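Uncharacterized protein (Burkholderia vietnamiensis, PDB 5HAL) is of unknown function, probably a calycin-type beta-barrel protein with a MoaF-like domain, and possibly a hydrolase. Local coordinates at residues R14-A19 and V59-Q64; T31-Y36 and A46-P51. All coordinates share one frame; numbering follows the deposited sequence. Where two conformers were deposited one is given.

In the fold
From the N terminus the chain first runs as an irregular segment, 14-19, which packs on strand 56-67 before the barrel's first strand, 22-27, begins. Contact 1 thereby closes a loop of 39 intervening residues that takes in the first three strands. Contact 2 closes a much shorter one inside it, pairing strand 30-36 with strand 42-49 as a beta hairpin. The centres of the two contacts lie about 18 Å apart, on opposite sides of the chain's centre, yet Tyr36 bridges them, its ring packing against Phe18 and Tyr61. Strands 42-49 and 56-67 are neighbours in the sheet, so hairpin and N-terminal segment join the same barrel wall.

Contact 1 of 2, residues R14-A19 and V59-Q64; sequences RRPPFA and VEYTWQ
The indole of Trp63 is sandwiched between Arg14 on one face and Pro16 on the other; Pro16 CB lies between two rings, also over the rim of one Phe18 face. The Arg14 guanidinium lies flat on the indole, planes 4° apart, and makes a cation-pi contact with CZ 3.7 Å from the centroid of the six-membered ring. On the opposite face Pro16 CB sits 3.6 Å from that centroid, a CH-pi contact suited to the polarised C-H groups and rigid shape of proline. Phe18 points its edge at the face of the five-membered ring of Trp63, a T-shaped pair with centroids 5.8 Å apart and planes at 79°. At the same Phe18 edge, CZ makes an apolar contact with Trp63 CB at 3.8 Å.

Arg14 gets there with an extended chain: CG is anti to the backbone N (chi1 168°), which carries the aliphatic part past Trp63 CZ2. Its NH2 then donates to Trp63 O at 2.9 Å, close to the guanidinium plane, and this nearly straight bond helps fix the rotation of the flat group, although the side chain is poorly ordered. Two waters add to the polar contacts. One links Arg14 O to Trp63 NE1, meeting the indole at its edge; the other accepts from both Arg14 NH1 and Trp63 N.

Deeper in, Tyr61 OH lies 3.5 Å from Pro16 CG, and Phe18 CE2 3.9 Å from Tyr61 CE2. Phe18 and Tyr61 each also meet Tyr36 edge-to-face, forming an aromatic cluster. A type I turn from Pro16 to Ala19, closed by Ala19 N to Pro16 O, swings Phe18 inward. Together the cation-pi stack, CH-pi contact and T-shaped pair hold the N-terminal segment against strand 56-67 of a closed antiparallel barrel, consistent with the calycin clan.

Contact 2 of 2, residues T31-Y36 and A46-P51; sequences TALNAY and AITDGP
At chi1 -61° Thr31 keeps OG1 beside its backbone N, which leaves CG2 anti to that N and aimed at Thr48, whose own OG1 stands between backbone N and carbonyl carbon (chi1 68°); the Thr31 CG2 methyl and Thr48 OG1 meet 3.3 Å apart. They lie at a classic beta bulge in the antiparallel hairpin of strands 30-36 and 42-49, where Thr48 and Asp49 both face Thr31.

The bulge shifts the register by one residue. Thr31 O receives two amides: Thr48 N at 2.9 Å and, more weakly, Asp49 N at 3.3 Å. The return bond, from Thr31 N to Asp49 O, is straight but long and weak. Beyond the bulge the ladder is regular: Leu33 and Ala46 form a hydrogen-bonded pair, with Leu33 N giving to Ala46 O at 2.8 Å and Ala46 N to Leu33 O at 3.1 Å. Between the bulge and that pair, Ala32 and Ile47 make a non-hydrogen-bonded pair, a geometry that brings their CA atoms to 4.2 Å; Ala32 CA also makes a CA-H...O contact with Ala46 O at 3.2 Å.

Thr31, Leu33, Ala46 and Asp49 occupy one face of the sheet, Ala32 and Ile47 the other. Beta-branched Thr31 and Ile47 suit extended strands, and Thr31 also packs on Glu24 and Arg26 of the preceding strand. After Asp49 the chain leaves the sheet through Gly50, whose positive phi of 103° favours glycine because a side chain would press on the preceding carbonyl oxygen. Within the bulge Thr31 CB also lies 3.5 Å from Asp49 CB.

Contact 1 of 2, residues R14-A19 and V59-Q64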
loop_
_atom_site.group_PDB
_atom_site.type_symbol
_atom_site.label_atom_id
_atom_site.label_comp_id
_atom_site.label_asym_id
_atom_site.label_seq_id
_atom_site.Cartn_x
_atom_site.Cartn_y
_atom_site.Cartn_z
ATOM N N ARG A 14 -18.285 -7.610 -1.705
ATOM C CA ARG A 14 -17.751 -6.260 -1.860
ATOM C C ARG A 14 -16.318 -6.316 -2.390
ATOM O O ARG A 14 -15.437 -6.895 -1.740
ATOM C CB ARG A 14 -17.811 -5.541 -0.512
ATOM C CG ARG A 14 -17.051 -4.231 -0.422
ATOM C CD ARG A 14 -17.153 -3.631 0.987
ATOM N NE ARG A 14 -16.671 -2.250 1.034
ATOM C CZ ARG A 14 -15.574 -1.845 1.670
ATOM N NH1 ARG A 14 -14.824 -2.710 2.346
ATOM N NH2 ARG A 14 -15.229 -0.562 1.633
ATOM N N ARG A 15 -16.080 -5.725 -3.568
ATOM C CA ARG A 15 -14.740 -5.705 -4.156
ATOM C C ARG A 15 -14.288 -4.274 -4.415
ATOM O O ARG A 15 -15.051 -3.482 -4.985
ATOM C CB ARG A 15 -14.674 -6.495 -5.482
ATOM C CG ARG A 15 -14.864 -8.005 -5.376
ATOM C CD ARG A 15 -13.712 -8.698 -4.647
ATOM N NE ARG A 15 -13.866 -10.154 -4.668
ATOM C CZ ARG A 15 -14.632 -10.845 -3.821
ATOM N NH1 ARG A 15 -15.322 -10.218 -2.875
ATOM N NH2 ARG A 15 -14.712 -12.165 -3.919
ATOM N N PRO A 16 -13.062 -3.919 -4.044
ATOM C CA PRO A 16 -12.516 -2.610 -4.412
ATOM C C PRO A 16 -12.190 -2.573 -5.891
ATOM O O PRO A 16 -11.937 -3.624 -6.498
ATOM C CB PRO A 16 -11.243 -2.511 -3.562
ATOM C CG PRO A 16 -10.807 -3.937 -3.424
ATOM C CD PRO A 16 -12.083 -4.741 -3.311
ATOM N N PRO A 17 -12.191 -1.388 -6.512
ATOM C CA PRO A 17 -11.932 -1.334 -7.954
ATOM C C PRO A 17 -10.524 -1.738 -8.304
ATOM O O PRO A 17 -10.276 -2.091 -9.462
ATOM C CB PRO A 17 -12.193 0.133 -8.320
ATOM C CG PRO A 17 -12.695 0.790 -7.060
ATOM C CD PRO A 17 -12.309 -0.047 -5.913
ATOM N N PHE A 18 -9.599 -1.715 -7.342
ATOM C CA PHE A 18 -8.219 -2.106 -7.585
ATOM C C PHE A 18 -7.960 -3.593 -7.339
ATOM O O PHE A 18 -6.808 -4.033 -7.440
ATOM C CB PHE A 18 -7.268 -1.246 -6.737
ATOM C CG PHE A 18 -7.703 -1.051 -5.307
ATOM C CD1 PHE A 18 -8.442 0.069 -4.934
ATOM C CD2 PHE A 18 -7.344 -1.971 -4.323
ATOM C CE1 PHE A 18 -8.823 0.257 -3.606
ATOM C CE2 PHE A 18 -7.735 -1.793 -2.990
ATOM C CZ PHE A 18 -8.463 -0.678 -2.632
ATOM N N ALA A 19 -8.992 -4.384 -7.058
ATOM C CA ALA A 19 -8.783 -5.817 -6.860
ATOM C C ALA A 19 -8.296 -6.464 -8.156
ATOM O O ALA A 19 -8.710 -6.084 -9.250
ATOM C CB ALA A 19 -10.075 -6.496 -6.386
ATOM N N VAL A 59 -0.702 -9.438 3.385
ATOM C CA VAL A 59 -1.466 -8.834 4.462
ATOM C C VAL A 59 -2.952 -8.861 4.130
ATOM O O VAL A 59 -3.359 -8.987 2.969
ATOM C CB VAL A 59 -1.003 -7.388 4.748
ATOM C CG1 VAL A 59 0.469 -7.380 5.176
ATOM C CG2 VAL A 59 -1.228 -6.475 3.522
ATOM N N GLU A 60 -3.764 -8.793 5.185
ATOM C CA GLU A 60 -5.181 -8.450 5.079
ATOM C C GLU A 60 -5.314 -6.942 5.221
ATOM O O GLU A 60 -4.707 -6.355 6.112
ATOM C CB GLU A 60 -6.016 -9.115 6.182
ATOM C CG GLU A 60 -5.911 -10.616 6.314
ATOM C CD GLU A 60 -5.096 -11.061 7.515
ATOM O OE1 GLU A 60 -4.463 -12.136 7.407
ATOM O OE2 GLU A 60 -5.076 -10.352 8.558
ATOM N N TYR A 61 -6.135 -6.318 4.376
ATOM C CA TYR A 61 -6.298 -4.870 4.461
ATOM C C TYR A 61 -7.775 -4.506 4.529
ATOM O O TYR A 61 -8.650 -5.288 4.153
ATOM C CB TYR A 61 -5.636 -4.152 3.266
ATOM C CG TYR A 61 -6.297 -4.476 1.943
ATOM C CD1 TYR A 61 -5.922 -5.595 1.209
ATOM C CD2 TYR A 61 -7.313 -3.663 1.432
ATOM C CE1 TYR A 61 -6.540 -5.900 -0.009
ATOM C CE2 TYR A 61 -7.941 -3.962 0.216
ATOM C CZ TYR A 61 -7.556 -5.078 -0.494
ATOM O OH TYR A 61 -8.178 -5.363 -1.688
ATOM N N THR A 62 -8.036 -3.296 5.013
ATOM C CA THR A 62 -9.319 -2.626 4.872
ATOM C C THR A 62 -9.168 -1.500 3.861
ATOM O O THR A 62 -8.064 -1.008 3.615
ATOM C CB THR A 62 -9.811 -2.054 6.216
ATOM O OG1 THR A 62 -8.872 -1.076 6.706
ATOM C CG2 THR A 62 -9.952 -3.177 7.255
ATOM N N TRP A 63 -10.283 -1.103 3.261
ATOM C CA TRP A 63 -10.274 -0.017 2.291
ATOM C C TRP A 63 -11.589 0.733 2.411
ATOM O O TRP A 63 -12.632 0.117 2.644
ATOM C CB TRP A 63 -10.085 -0.533 0.856
ATOM C CG TRP A 63 -11.242 -1.362 0.359
ATOM C CD1 TRP A 63 -11.463 -2.689 0.602
ATOM C CD2 TRP A 63 -12.323 -0.923 -0.478
ATOM N NE1 TRP A 63 -12.617 -3.103 -0.028
ATOM C CE2 TRP A 63 -13.161 -2.039 -0.704
ATOM C CE3 TRP A 63 -12.661 0.302 -1.063
ATOM C CZ2 TRP A 63 -14.327 -1.961 -1.474
ATOM C CZ3 TRP A 63 -13.821 0.381 -1.837
ATOM C CH2 TRP A 63 -14.639 -0.747 -2.036
ATOM N N GLN A 64 -11.531 2.062 2.267
ATOM C CA GLN A 64 -12.712 2.925 2.294
ATOM C C GLN A 64 -12.495 4.059 1.306
ATOM O O GLN A 64 -11.399 4.639 1.264
ATOM C CB GLN A 64 -12.973 3.537 3.683
ATOM C CG GLN A 64 -12.895 2.564 4.844
ATOM C CD GLN A 64 -14.056 1.582 4.854
ATOM O OE1 GLN A 64 -15.095 1.827 4.234
ATOM N NE2 GLN A 64 -13.883 0.459 5.552
HETATM O O HOH W 1 -13.364 -5.948 -0.197
HETATM O O HOH W 2 -12.493 -2.938 3.902
#

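Contact 2 of 2, residues T31-Y36 and A46-P51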
loop_
_atom_site.group_PDB
_atom_site.type_symbol
_atom_site.label_atom_id
_atom_site.label_comp_id
_atom_site.label_asym_id
_atom_site.label_seq_id
_atom_site.Cartn_x
_atom_site.Cartn_y
_atom_site.Cartn_z
ATOM N N THR A 31 10.749 2.039 -2.986
ATOM C CA THR A 31 9.896 1.623 -4.090
ATOM C C THR A 31 9.308 0.266 -3.749
ATOM O O THR A 31 10.016 -0.617 -3.259
ATOM C CB THR A 31 10.659 1.537 -5.411
ATOM O OG1 THR A 31 11.191 2.821 -5.739
ATOM C CG2 THR A 31 9.737 1.072 -6.542
ATOM N N ALA A 32 8.010 0.107 -3.992
ATOM C CA ALA A 32 7.351 -1.149 -3.674
ATOM C C ALA A 32 6.270 -1.436 -4.702
ATOM O O ALA A 32 5.779 -0.541 -5.396
ATOM C CB ALA A 32 6.747 -1.131 -2.267
ATOM N N LEU A 33 5.913 -2.710 -4.789
ATOM C CA LEU A 33 4.766 -3.168 -5.555
ATOM C C LEU A 33 3.675 -3.548 -4.563
ATOM O O LEU A 33 3.958 -4.228 -3.572
ATOM C CB LEU A 33 5.142 -4.365 -6.440
ATOM C CG LEU A 33 6.177 -4.155 -7.544
ATOM C CD1 LEU A 33 6.636 -5.497 -8.149
ATOM C CD2 LEU A 33 5.575 -3.304 -8.641
ATOM N N ASN A 34 2.439 -3.081 -4.800
ATOM C CA ASN A 34 1.276 -3.511 -4.019
ATOM C C ASN A 34 0.365 -4.289 -4.973
ATOM O O ASN A 34 -0.200 -3.707 -5.907
ATOM C CB ASN A 34 0.509 -2.336 -3.388
ATOM C CG ASN A 34 1.367 -1.436 -2.470
ATOM O OD1 ASN A 34 0.997 -0.285 -2.222
ATOM N ND2 ASN A 34 2.487 -1.947 -1.971
ATOM N N ALA A 35 0.213 -5.598 -4.736
ATOM C CA ALA A 35 -0.515 -6.489 -5.637
ATOM C C ALA A 35 -1.790 -6.939 -4.944
ATOM O O ALA A 35 -1.743 -7.762 -4.025
ATOM C CB ALA A 35 0.326 -7.702 -6.034
ATOM N N TYR A 36 -2.924 -6.431 -5.402
ATOM C CA TYR A 36 -4.205 -6.722 -4.776
ATOM C C TYR A 36 -4.792 -7.996 -5.366
ATOM O O TYR A 36 -5.092 -8.058 -6.564
ATOM C CB TYR A 36 -5.155 -5.536 -4.935
ATOM C CG TYR A 36 -4.629 -4.373 -4.131
ATOM C CD1 TYR A 36 -4.894 -4.279 -2.767
ATOM C CD2 TYR A 36 -3.798 -3.414 -4.711
ATOM C CE1 TYR A 36 -4.384 -3.236 -2.013
ATOM C CE2 TYR A 36 -3.282 -2.356 -3.964
ATOM C CZ TYR A 36 -3.584 -2.279 -2.611
ATOM O OH TYR A 36 -3.082 -1.254 -1.847
ATOM N N ALA A 46 5.987 -6.292 -2.469
ATOM C CA ALA A 46 7.400 -6.565 -2.689
ATOM C C ALA A 46 8.134 -5.233 -2.683
ATOM O O ALA A 46 7.823 -4.348 -3.483
ATOM C CB ALA A 46 7.634 -7.313 -4.007
ATOM N N ILE A 47 9.081 -5.082 -1.769
ATOM C CA ILE A 47 9.924 -3.894 -1.730
ATOM C C ILE A 47 11.068 -4.090 -2.716
ATOM O O ILE A 47 11.881 -5.005 -2.564
ATOM C CB ILE A 47 10.445 -3.644 -0.310
ATOM C CG1 ILE A 47 9.260 -3.503 0.648
ATOM C CG2 ILE A 47 11.355 -2.412 -0.272
ATOM C CD1 ILE A 47 9.669 -3.225 2.075
ATOM N N THR A 48 11.124 -3.242 -3.740
ATOM C CA THR A 48 12.076 -3.412 -4.825
ATOM C C THR A 48 13.200 -2.388 -4.808
ATOM O O THR A 48 14.088 -2.456 -5.664
ATOM C CB THR A 48 11.359 -3.351 -6.183
ATOM O OG1 THR A 48 10.877 -2.021 -6.412
ATOM C CG2 THR A 48 10.185 -4.329 -6.224
ATOM N N ASP A 49 13.193 -1.446 -3.869
ATOM C CA ASP A 49 14.242 -0.436 -3.832
ATOM C C ASP A 49 14.329 0.150 -2.428
ATOM O O ASP A 49 13.325 0.270 -1.723
ATOM C CB ASP A 49 13.986 0.661 -4.872
ATOM C CG ASP A 49 15.262 1.317 -5.362
ATOM O OD1 ASP A 49 16.362 0.795 -5.071
ATOM O OD2 ASP A 49 15.161 2.353 -6.054
ATOM N N GLY A 50 15.542 0.505 -2.027
ATOM C CA GLY A 50 15.761 1.054 -0.712
ATOM C C GLY A 50 16.367 0.028 0.219
ATOM O O GLY A 50 16.658 -1.103 -0.175
ATOM N N PRO A 51 16.556 0.401 1.489
ATOM C CA PRO A 51 17.280 -0.480 2.414
ATOM C C PRO A 51 16.556 -1.775 2.729
ATOM O O PRO A 51 17.187 -2.696 3.259
ATOM C CB PRO A 51 17.435 0.386 3.669
ATOM C CG PRO A 51 16.280 1.322 3.611
ATOM C CD PRO A 51 16.093 1.633 2.151
#